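Long-range contacts in putative metal-dependent hydrolase (Parabacteroides distasonis ATCC 8503, PDB 3KL7), which binds two zinc ions in a metallo-beta-lactamase-type fold and is probably a metal-dependent hydrolase whose substrate is not known: residues Ile71-His75 with His140-Asn146; Arg136-His140 with Gln184-Met188; Leu180-Gln184 with His209-Ile215. All blocks are in the same frame, centred on the assembly; numbering follows the deposited sequence.

Contact 1 (Ile71-His75 with His140-Asn146); sequences ITHEH and HPRHRDN. With ZN (zinc ion), chain C.
Three histidines from two distant loops converge on one zinc ion: His73 through NE2, His75 through ND1 and His140 through NE2, the last at 2.1 Å from the metal. The use of different ring nitrogens by His73 and His75 is as expected of the HxHxDH metal-binding motif of metallo-beta-lactamases, in which Asp77 and His78 serve the second zinc. Asp162 and a water also bind this first zinc. Sharing the metal holds His73 NE2 and His140 NE2 only 3.3 Å apart without a hydrogen bond, their rings inclined at 78°. Second-shell bonds fix the ring rotations: His73 ND1 donates to Thr72 OG1 (3.0 Å), itself hydrogen-bonded to Asp52, and His140 ND1 pairs with Asn131. His75 NE2 gives its proton to a water that also accepts from Arg144 NH1. Arg144, bent at chi3 (68°), grips Asp145 side-on, NE to OD1 at 2.7 Å and NH2 to OD2 at 2.8 Å. The CB of His73 rests on this carboxylate, 3.2 Å from Asp145 CG. Glu74 OE1 lies over a guanidinium face, a long, purely electrostatic pairing, and is hydrogen-bonded to Asn99 of helix 98-104. Asn146 N donates to Thr72 O (3.1 Å), joining the end of strand 68-71 to the start of strand 146-152.

Contact 2 (Arg136-His140 with Gln184-Met188); sequences RDKYH and QPYTM. With ZN (zinc ion), chain C.
At the rim of the dinuclear site of this metallo-beta-lactamase fold, the loop that carries the zinc ligand His140 meets the loop between strand 177-181 and helix 190-200. Two tyrosines form the centre of the contact, a T-shaped (edge-to-face) pair in which Tyr186 turns its CD1-CE1 edge onto the face of Tyr139. The ring planes stand 69° apart, and Tyr186 CE1 comes within 3.6 Å of Tyr139 CE1. The opposite face of Tyr139 carries the CG of its neighbour Lys138. Pro185, which follows a cis peptide bond, has two partners: its CG packs 3.6 Å from Tyr139 OH, while its CB lies over the Arg136 guanidinium, 3.9 Å from CZ. Near the metal, Tyr186 O lies at the edge of the His140 ring, 3.6 Å from ND1. This carbonyl and that nitrogen are both hydrogen-bonded to Asn131, a second-shell residue that links the two loops. Arg136 reaches across with its chain extended from CG to NE and meets Gln184, which is bent at chi2 (-71°). Arg136 NH1 donates to Gln184 OE1 at 3.0 Å, tilted out of the carbonyl plane, and a bridging water accepts from Arg136 NH2 at 2.8 Å and donates to the same OE1.

Contact 3 (Leu180-Gln184 with His209-Ile215); sequences LPVNQ and HYGDTKI. With ZN (zinc ion), chain D.
The side chain of His209 runs from Pro181 to a zinc ion. Its CB packs 4.0 Å from Pro181 CB. Because CG lies anti to the backbone N (chi1 -168°), the ring then extends past Asn183. There Asn183 OD1 lies at the ring edge and takes a weak hydrogen bond from His209 ND1, 3.0 Å long, with the amide plane almost perpendicular to the ring; the same OD1 is also hydrogen-bonded to Thr187, which helps to hold the amide. CE1 passes 3.3 Å from Asn183 OD1, and at the tip NE2 binds the second zinc at 2.2 Å, which Asp77, His78, Asp162 and a water also ligate. Beyond the metal ligand the chain makes a type II' beta turn from Tyr210 to Thr213. Val182 O is approached by Tyr210 CA in a CA-H...O contact (3.1 Å) and lies 2.6 Å from Thr213 OG1, a hydroxyl that is also close to Tyr210 O. A water donates to this OG1 and accepts from Gln184 N, bridging the two loops. On the apolar side, Ile215 CD1 presses against Val182 CG1 at 3.6 Å. The contact lies at the C-terminal ends of the neighbouring parallel strands 177-181 and 204-208, with Ala193 of helix 190-200 packed on Val182.

From the N terminus, the chain leaves strand 68-71 with the first zinc ligands and returns at residues 140-146, where contact 1 closes a loop and brings the two beta sheets together. Residues 136-140 have by then opened contact 2, which closes at 184-188, so the two cross and share His140; contact 2 ties the loop before strand 146-152 to the one after strand 177-181. Contact 3 starts on 180-184, where contact 2 ends; they have Gln184 in common, and Met188 N probably hydrogen-bonds to Pro181 O. It closes after strand 204-208, joining the ends of strands 177-181 and 204-208, in series with contact 1. One water bound to both zinc ions belongs to all three contacts.

Contact 1 (Ile71-His75 with His140-Asn146)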
loop_
_atom_site.group_PDB
_atom_site.type_symbol
_atom_site.label_atom_id
_atom_site.label_comp_id
_atom_site.label_asym_id
_atom_site.label_seq_id
_atom_site.Cartn_x
_atom_site.Cartn_y
_atom_site.Cartn_z
ATOM N N ILE A 71 -5.626 -3.507 5.836
ATOM C CA ILE A 71 -6.541 -3.462 4.688
ATOM C C ILE A 71 -6.810 -2.020 4.261
ATOM O O ILE A 71 -7.244 -1.191 5.078
ATOM C CB ILE A 71 -7.884 -4.128 4.987
ATOM C CG1 ILE A 71 -7.676 -5.527 5.554
ATOM C CG2 ILE A 71 -8.741 -4.178 3.708
ATOM C CD1 ILE A 71 -6.753 -6.398 4.715
ATOM N N THR A 72 -6.557 -1.717 2.981
ATOM C CA THR A 72 -6.818 -0.356 2.430
ATOM C C THR A 72 -8.320 -0.118 2.146
ATOM O O THR A 72 -8.861 0.958 2.460
ATOM C CB THR A 72 -6.051 -0.128 1.128
ATOM O OG1 THR A 72 -6.410 -1.142 0.183
ATOM C CG2 THR A 72 -4.539 -0.153 1.370
ATOM N N HIS A 73 -8.987 -1.103 1.540
ATOM C CA HIS A 73 -10.429 -0.992 1.272
ATOM C C HIS A 73 -11.037 -2.332 0.936
ATOM O O HIS A 73 -10.326 -3.334 0.846
ATOM C CB HIS A 73 -10.723 0.056 0.166
ATOM C CG HIS A 73 -10.198 -0.311 -1.190
ATOM N ND1 HIS A 73 -8.852 -0.448 -1.456
ATOM C CD2 HIS A 73 -10.838 -0.536 -2.361
ATOM C CE1 HIS A 73 -8.691 -0.762 -2.731
ATOM N NE2 HIS A 73 -9.881 -0.824 -3.301
ATOM N N GLU A 74 -12.361 -2.333 0.726
ATOM C CA GLU A 74 -13.195 -3.539 0.804
ATOM C C GLU A 74 -13.306 -4.383 -0.473
ATOM O O GLU A 74 -13.825 -5.482 -0.431
ATOM C CB GLU A 74 -14.608 -3.131 1.234
ATOM C CG GLU A 74 -15.434 -2.513 0.119
ATOM C CD GLU A 74 -16.545 -1.640 0.630
ATOM O OE1 GLU A 74 -16.277 -0.461 0.970
ATOM O OE2 GLU A 74 -17.696 -2.124 0.680
ATOM N N HIS A 75 -12.832 -3.858 -1.601
ATOM C CA HIS A 75 -12.903 -4.590 -2.876
ATOM C C HIS A 75 -12.188 -5.950 -2.796
ATOM O O HIS A 75 -11.198 -6.104 -2.083
ATOM C CB HIS A 75 -12.312 -3.739 -4.026
ATOM C CG HIS A 75 -13.171 -2.573 -4.425
ATOM N ND1 HIS A 75 -12.666 -1.461 -5.051
ATOM C CD2 HIS A 75 -14.495 -2.345 -4.271
ATOM C CE1 HIS A 75 -13.642 -0.603 -5.278
ATOM N NE2 HIS A 75 -14.760 -1.110 -4.805
ATOM N N HIS A 140 -14.091 4.283 -6.195
ATOM C CA HIS A 140 -13.550 4.637 -4.881
ATOM C C HIS A 140 -13.984 6.033 -4.499
ATOM O O HIS A 140 -13.330 6.993 -4.831
ATOM C CB HIS A 140 -12.003 4.523 -4.882
ATOM C CG HIS A 140 -11.505 3.214 -5.421
ATOM N ND1 HIS A 140 -11.088 3.058 -6.723
ATOM C CD2 HIS A 140 -11.403 1.992 -4.845
ATOM C CE1 HIS A 140 -10.737 1.798 -6.924
ATOM N NE2 HIS A 140 -10.919 1.131 -5.802
ATOM N N PRO A 141 -15.113 6.145 -3.794
ATOM C CA PRO A 141 -15.603 7.445 -3.428
ATOM C C PRO A 141 -14.861 8.016 -2.254
ATOM O O PRO A 141 -14.437 7.288 -1.371
ATOM C CB PRO A 141 -17.070 7.192 -3.074
ATOM C CG PRO A 141 -17.125 5.812 -2.647
ATOM C CD PRO A 141 -15.970 5.073 -3.279
ATOM N N ARG A 142 -14.731 9.329 -2.252
ATOM C CA ARG A 142 -14.011 10.041 -1.238
ATOM C C ARG A 142 -14.375 9.596 0.201
ATOM O O ARG A 142 -15.512 9.272 0.488
ATOM C CB ARG A 142 -14.276 11.543 -1.406
ATOM C CG ARG A 142 -13.273 12.374 -0.777
ATOM C CD ARG A 142 -13.370 13.811 -1.210
ATOM N NE ARG A 142 -12.210 14.567 -0.726
ATOM C CZ ARG A 142 -11.890 15.805 -1.111
ATOM N NH1 ARG A 142 -12.647 16.457 -1.989
ATOM N NH2 ARG A 142 -10.804 16.396 -0.608
ATOM N N HIS A 143 -13.372 9.594 1.072
ATOM C CA HIS A 143 -13.528 9.296 2.540
ATOM C C HIS A 143 -13.637 7.798 2.865
ATOM O O HIS A 143 -13.169 7.352 3.922
ATOM C CB HIS A 143 -14.728 10.062 3.178
ATOM C CG HIS A 143 -14.704 11.544 2.939
ATOM N ND1 HIS A 143 -13.620 12.334 3.257
ATOM C CD2 HIS A 143 -15.641 12.380 2.423
ATOM C CE1 HIS A 143 -13.885 13.593 2.942
ATOM N NE2 HIS A 143 -15.105 13.649 2.434
ATOM N N ARG A 144 -14.246 7.029 1.960
ATOM C CA ARG A 144 -14.538 5.614 2.223
ATOM C C ARG A 144 -13.294 4.752 2.475
ATOM O O ARG A 144 -13.313 3.873 3.328
ATOM C CB ARG A 144 -15.348 5.021 1.076
ATOM C CG ARG A 144 -15.990 3.700 1.407
ATOM C CD ARG A 144 -16.512 3.031 0.174
ATOM N NE ARG A 144 -15.422 2.615 -0.698
ATOM C CZ ARG A 144 -15.586 2.121 -1.924
ATOM N NH1 ARG A 144 -16.815 1.975 -2.433
ATOM N NH2 ARG A 144 -14.527 1.770 -2.639
ATOM N N ASP A 145 -12.214 5.027 1.741
ATOM C CA ASP A 145 -11.038 4.154 1.724
ATOM C C ASP A 145 -9.750 4.862 2.221
ATOM O O ASP A 145 -9.677 6.093 2.296
ATOM C CB ASP A 145 -10.806 3.630 0.291
ATOM C CG ASP A 145 -12.066 2.953 -0.321
ATOM O OD1 ASP A 145 -12.945 2.487 0.451
ATOM O OD2 ASP A 145 -12.157 2.874 -1.580
ATOM N N ASN A 146 -8.735 4.059 2.533
ATOM C CA ASN A 146 -7.473 4.567 3.088
ATOM C C ASN A 146 -6.302 4.243 2.241
ATOM O O ASN A 146 -6.206 3.157 1.673
ATOM C CB ASN A 146 -7.191 3.925 4.465
ATOM C CG ASN A 146 -8.145 4.370 5.534
ATOM O OD1 ASN A 146 -8.699 5.487 5.490
ATOM N ND2 ASN A 146 -8.351 3.507 6.515
HETATM ZN ZN ZN C . -10.438 -0.921 -5.524
HETATM O O HOH W 1 -17.021 0.371 -4.912
HETATM O O HOH W 2 -10.001 -2.842 -6.051
#

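Contact 2 (Arg136-His140 with Gln184-Met188)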
loop_
_atom_site.group_PDB
_atom_site.type_symbol
_atom_site.label_atom_id
_atom_site.label_comp_id
_atom_site.label_asym_id
_atom_site.label_seq_id
_atom_site.Cartn_x
_atom_site.Cartn_y
_atom_site.Cartn_z
ATOM N N ARG A 136 -16.169 8.158 -11.727
ATOM C CA ARG A 136 -15.369 7.054 -11.166
ATOM C C ARG A 136 -15.402 6.980 -9.635
ATOM O O ARG A 136 -14.652 6.184 -9.005
ATOM C CB ARG A 136 -13.940 7.105 -11.692
ATOM C CG ARG A 136 -13.829 6.618 -13.149
ATOM C CD ARG A 136 -12.418 6.552 -13.640
ATOM N NE ARG A 136 -12.364 6.553 -15.102
ATOM C CZ ARG A 136 -11.236 6.544 -15.827
ATOM N NH1 ARG A 136 -10.039 6.529 -15.222
ATOM N NH2 ARG A 136 -11.302 6.550 -17.158
ATOM N N ASP A 137 -16.271 7.788 -9.030
ATOM C CA ASP A 137 -16.527 7.707 -7.591
ATOM C C ASP A 137 -17.349 6.452 -7.276
ATOM O O ASP A 137 -17.431 6.030 -6.123
ATOM C CB ASP A 137 -17.269 8.935 -7.106
ATOM C CG ASP A 137 -18.564 9.124 -7.804
ATOM O OD1 ASP A 137 -18.573 9.132 -9.047
ATOM O OD2 ASP A 137 -19.586 9.258 -7.123
ATOM N N LYS A 138 -17.957 5.863 -8.301
ATOM C CA LYS A 138 -18.576 4.562 -8.147
ATOM C C LYS A 138 -17.483 3.529 -7.743
ATOM O O LYS A 138 -17.747 2.597 -6.997
ATOM C CB LYS A 138 -19.303 4.135 -9.449
ATOM C CG LYS A 138 -18.370 3.728 -10.623
ATOM C CD LYS A 138 -19.147 3.587 -11.988
ATOM C CE LYS A 138 -18.264 2.880 -13.059
ATOM N NZ LYS A 138 -18.654 3.143 -14.505
ATOM N N TYR A 139 -16.264 3.722 -8.221
ATOM C CA TYR A 139 -15.174 2.831 -7.843
ATOM C C TYR A 139 -14.680 3.104 -6.420
ATOM O O TYR A 139 -14.842 2.259 -5.544
ATOM C CB TYR A 139 -14.026 2.911 -8.839
ATOM C CG TYR A 139 -14.391 2.406 -10.225
ATOM C CD1 TYR A 139 -15.126 1.227 -10.390
ATOM C CD2 TYR A 139 -13.994 3.106 -11.376
ATOM C CE1 TYR A 139 -15.465 0.764 -11.652
ATOM C CE2 TYR A 139 -14.330 2.650 -12.644
ATOM C CZ TYR A 139 -15.063 1.474 -12.776
ATOM O OH TYR A 139 -15.388 1.014 -14.014
ATOM N N HIS A 140 -14.091 4.283 -6.195
ATOM C CA HIS A 140 -13.550 4.637 -4.881
ATOM C C HIS A 140 -13.984 6.033 -4.499
ATOM O O HIS A 140 -13.330 6.993 -4.831
ATOM C CB HIS A 140 -12.003 4.523 -4.882
ATOM C CG HIS A 140 -11.505 3.214 -5.421
ATOM N ND1 HIS A 140 -11.088 3.058 -6.723
ATOM C CD2 HIS A 140 -11.403 1.992 -4.845
ATOM C CE1 HIS A 140 -10.737 1.798 -6.924
ATOM N NE2 HIS A 140 -10.919 1.131 -5.802
ATOM N N GLN A 184 -6.238 0.892 -15.300
ATOM C CA GLN A 184 -7.414 1.557 -15.771
ATOM C C GLN A 184 -8.604 0.588 -15.903
ATOM O O GLN A 184 -8.420 -0.572 -16.228
ATOM C CB GLN A 184 -7.126 2.247 -17.103
ATOM C CG GLN A 184 -6.317 3.548 -16.931
ATOM C CD GLN A 184 -7.145 4.666 -16.308
ATOM O OE1 GLN A 184 -7.992 5.276 -16.991
ATOM N NE2 GLN A 184 -6.919 4.945 -15.008
ATOM N N PRO A 185 -9.839 1.082 -15.636
ATOM C CA PRO A 185 -10.152 2.472 -15.280
ATOM C C PRO A 185 -10.136 2.768 -13.757
ATOM O O PRO A 185 -10.495 3.864 -13.336
ATOM C CB PRO A 185 -11.553 2.639 -15.821
ATOM C CG PRO A 185 -12.177 1.251 -15.664
ATOM C CD PRO A 185 -11.055 0.250 -15.721
ATOM N N TYR A 186 -9.712 1.814 -12.969
ATOM C CA TYR A 186 -9.916 1.856 -11.525
ATOM C C TYR A 186 -9.013 2.869 -10.789
ATOM O O TYR A 186 -9.452 3.517 -9.861
ATOM C CB TYR A 186 -9.719 0.445 -10.945
ATOM C CG TYR A 186 -10.540 -0.593 -11.664
ATOM C CD1 TYR A 186 -11.925 -0.601 -11.557
ATOM C CD2 TYR A 186 -9.945 -1.536 -12.482
ATOM C CE1 TYR A 186 -12.696 -1.541 -12.235
ATOM C CE2 TYR A 186 -10.721 -2.496 -13.173
ATOM C CZ TYR A 186 -12.080 -2.481 -13.037
ATOM O OH TYR A 186 -12.851 -3.404 -13.696
ATOM N N THR A 187 -7.753 2.987 -11.210
ATOM C CA THR A 187 -6.828 3.886 -10.556
ATOM C C THR A 187 -6.152 4.810 -11.592
ATOM O O THR A 187 -6.857 5.497 -12.340
ATOM C CB THR A 187 -5.822 3.119 -9.649
ATOM O OG1 THR A 187 -4.964 2.289 -10.441
ATOM C CG2 THR A 187 -6.571 2.255 -8.644
HETATM N N MSE A 188 -4.824 4.821 -11.657
HETATM C CA MSE A 188 -4.106 5.857 -12.427
HETATM C C MSE A 188 -3.528 5.395 -13.789
HETATM O O MSE A 188 -3.103 4.218 -13.958
HETATM C CB MSE A 188 -2.965 6.458 -11.570
HETATM C CG MSE A 188 -3.452 7.457 -10.532
HETATM SE SE MSE A 188 -2.056 8.341 -9.522
HETATM C CE MSE A 188 -1.719 6.896 -8.289
HETATM ZN ZN ZN C . -10.438 -0.921 -5.524
HETATM O O HOH W 3 -9.024 7.162 -18.654
HETATM O O HOH W 2 -10.001 -2.842 -6.051
#

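Contact 3 (Leu180-Gln184 with His209-Ile215)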
loop_
_atom_site.group_PDB
_atom_site.type_symbol
_atom_site.label_atom_id
_atom_site.label_comp_id
_atom_site.label_asym_id
_atom_site.label_seq_id
_atom_site.Cartn_x
_atom_site.Cartn_y
_atom_site.Cartn_z
ATOM N N LEU A 180 2.323 3.475 -5.740
ATOM C CA LEU A 180 1.172 4.098 -6.420
ATOM C C LEU A 180 0.530 3.118 -7.403
ATOM O O LEU A 180 1.248 2.371 -8.110
ATOM C CB LEU A 180 1.623 5.347 -7.179
ATOM C CG LEU A 180 2.177 6.442 -6.288
ATOM C CD1 LEU A 180 2.679 7.651 -7.134
ATOM C CD2 LEU A 180 1.113 6.869 -5.256
ATOM N N PRO A 181 -0.827 3.108 -7.461
ATOM C CA PRO A 181 -1.619 2.228 -8.343
ATOM C C PRO A 181 -1.791 2.774 -9.744
ATOM O O PRO A 181 -2.202 3.918 -9.910
ATOM C CB PRO A 181 -2.980 2.184 -7.645
ATOM C CG PRO A 181 -3.081 3.484 -6.990
ATOM C CD PRO A 181 -1.692 3.785 -6.482
ATOM N N VAL A 182 -1.512 1.938 -10.745
ATOM C CA VAL A 182 -1.467 2.379 -12.115
ATOM C C VAL A 182 -2.202 1.386 -13.041
ATOM O O VAL A 182 -1.571 0.695 -13.873
ATOM C CB VAL A 182 0.025 2.547 -12.596
ATOM C CG1 VAL A 182 0.090 3.313 -13.885
ATOM C CG2 VAL A 182 0.913 3.239 -11.478
ATOM N N ASN A 183 -3.525 1.303 -12.893
ATOM C CA ASN A 183 -4.338 0.547 -13.834
ATOM C C ASN A 183 -5.615 1.288 -14.193
ATOM O O ASN A 183 -6.011 2.201 -13.498
ATOM C CB ASN A 183 -4.633 -0.888 -13.327
ATOM C CG ASN A 183 -5.598 -0.924 -12.167
ATOM O OD1 ASN A 183 -5.695 0.023 -11.382
ATOM N ND2 ASN A 183 -6.298 -2.018 -12.036
ATOM N N GLN A 184 -6.238 0.892 -15.300
ATOM C CA GLN A 184 -7.414 1.557 -15.771
ATOM C C GLN A 184 -8.604 0.588 -15.903
ATOM O O GLN A 184 -8.420 -0.572 -16.228
ATOM C CB GLN A 184 -7.126 2.247 -17.103
ATOM C CG GLN A 184 -6.317 3.548 -16.931
ATOM C CD GLN A 184 -7.145 4.666 -16.308
ATOM O OE1 GLN A 184 -7.992 5.276 -16.991
ATOM N NE2 GLN A 184 -6.919 4.945 -15.008
ATOM N N HIS A 209 -0.279 -2.540 -8.444
ATOM C CA HIS A 209 -1.679 -2.640 -8.815
ATOM C C HIS A 209 -1.821 -2.146 -10.273
ATOM O O HIS A 209 -2.747 -1.389 -10.592
ATOM C CB HIS A 209 -2.526 -1.756 -7.831
ATOM C CG HIS A 209 -4.021 -1.973 -7.905
ATOM N ND1 HIS A 209 -4.833 -1.277 -8.773
ATOM C CD2 HIS A 209 -4.848 -2.762 -7.170
ATOM C CE1 HIS A 209 -6.094 -1.651 -8.594
ATOM N NE2 HIS A 209 -6.130 -2.549 -7.630
ATOM N N TYR A 210 -0.909 -2.591 -11.163
ATOM C CA TYR A 210 -0.873 -2.028 -12.539
ATOM C C TYR A 210 -1.426 -2.889 -13.670
ATOM O O TYR A 210 -1.375 -2.489 -14.837
ATOM C CB TYR A 210 0.512 -1.443 -12.897
ATOM C CG TYR A 210 1.698 -2.427 -12.986
ATOM C CD1 TYR A 210 1.961 -3.120 -14.149
ATOM C CD2 TYR A 210 2.568 -2.583 -11.935
ATOM C CE1 TYR A 210 3.034 -3.966 -14.251
ATOM C CE2 TYR A 210 3.643 -3.437 -12.021
ATOM C CZ TYR A 210 3.875 -4.121 -13.183
ATOM O OH TYR A 210 4.960 -4.972 -13.286
ATOM N N GLY A 211 -1.977 -4.040 -13.333
ATOM C CA GLY A 211 -2.621 -4.915 -14.333
ATOM C C GLY A 211 -1.817 -5.086 -15.606
ATOM O O GLY A 211 -0.640 -5.403 -15.560
ATOM N N ASP A 212 -2.469 -4.864 -16.758
ATOM C CA ASP A 212 -1.807 -4.990 -18.071
ATOM C C ASP A 212 -1.132 -3.691 -18.551
ATOM O O ASP A 212 -0.697 -3.616 -19.683
ATOM C CB ASP A 212 -2.819 -5.423 -19.136
ATOM C CG ASP A 212 -3.529 -6.672 -18.784
ATOM O OD1 ASP A 212 -2.844 -7.675 -18.420
ATOM O OD2 ASP A 212 -4.783 -6.676 -18.889
ATOM N N THR A 213 -1.070 -2.673 -17.704
ATOM C CA THR A 213 -0.398 -1.429 -18.077
ATOM C C THR A 213 1.032 -1.721 -18.465
ATOM O O THR A 213 1.723 -2.492 -17.793
ATOM C CB THR A 213 -0.354 -0.372 -16.896
ATOM O OG1 THR A 213 -1.661 -0.180 -16.351
ATOM C CG2 THR A 213 0.198 0.973 -17.391
ATOM N N LYS A 214 1.474 -1.096 -19.558
ATOM C CA LYS A 214 2.862 -1.130 -19.967
ATOM C C LYS A 214 3.637 -0.143 -19.102
ATOM O O LYS A 214 3.849 1.037 -19.465
ATOM C CB LYS A 214 2.964 -0.820 -21.430
ATOM C CG LYS A 214 2.388 -1.953 -22.260
ATOM C CD LYS A 214 2.331 -1.652 -23.739
ATOM C CE LYS A 214 1.562 -2.731 -24.467
ATOM N NZ LYS A 214 1.963 -4.094 -23.982
ATOM N N ILE A 215 4.046 -0.634 -17.942
ATOM C CA ILE A 215 4.439 0.225 -16.848
ATOM C C ILE A 215 5.819 0.875 -17.076
ATOM O O ILE A 215 6.122 1.932 -16.500
ATOM C CB ILE A 215 4.397 -0.557 -15.509
ATOM C CG1 ILE A 215 4.220 0.405 -14.321
ATOM C CG2 ILE A 215 5.670 -1.458 -15.359
ATOM C CD1 ILE A 215 3.049 1.395 -14.467
HETATM ZN ZN ZN D . -8.002 -2.620 -6.548
HETATM O O HOH W 4 -4.370 -0.794 -16.784
HETATM O O HOH W 2 -10.001 -2.842 -6.051
#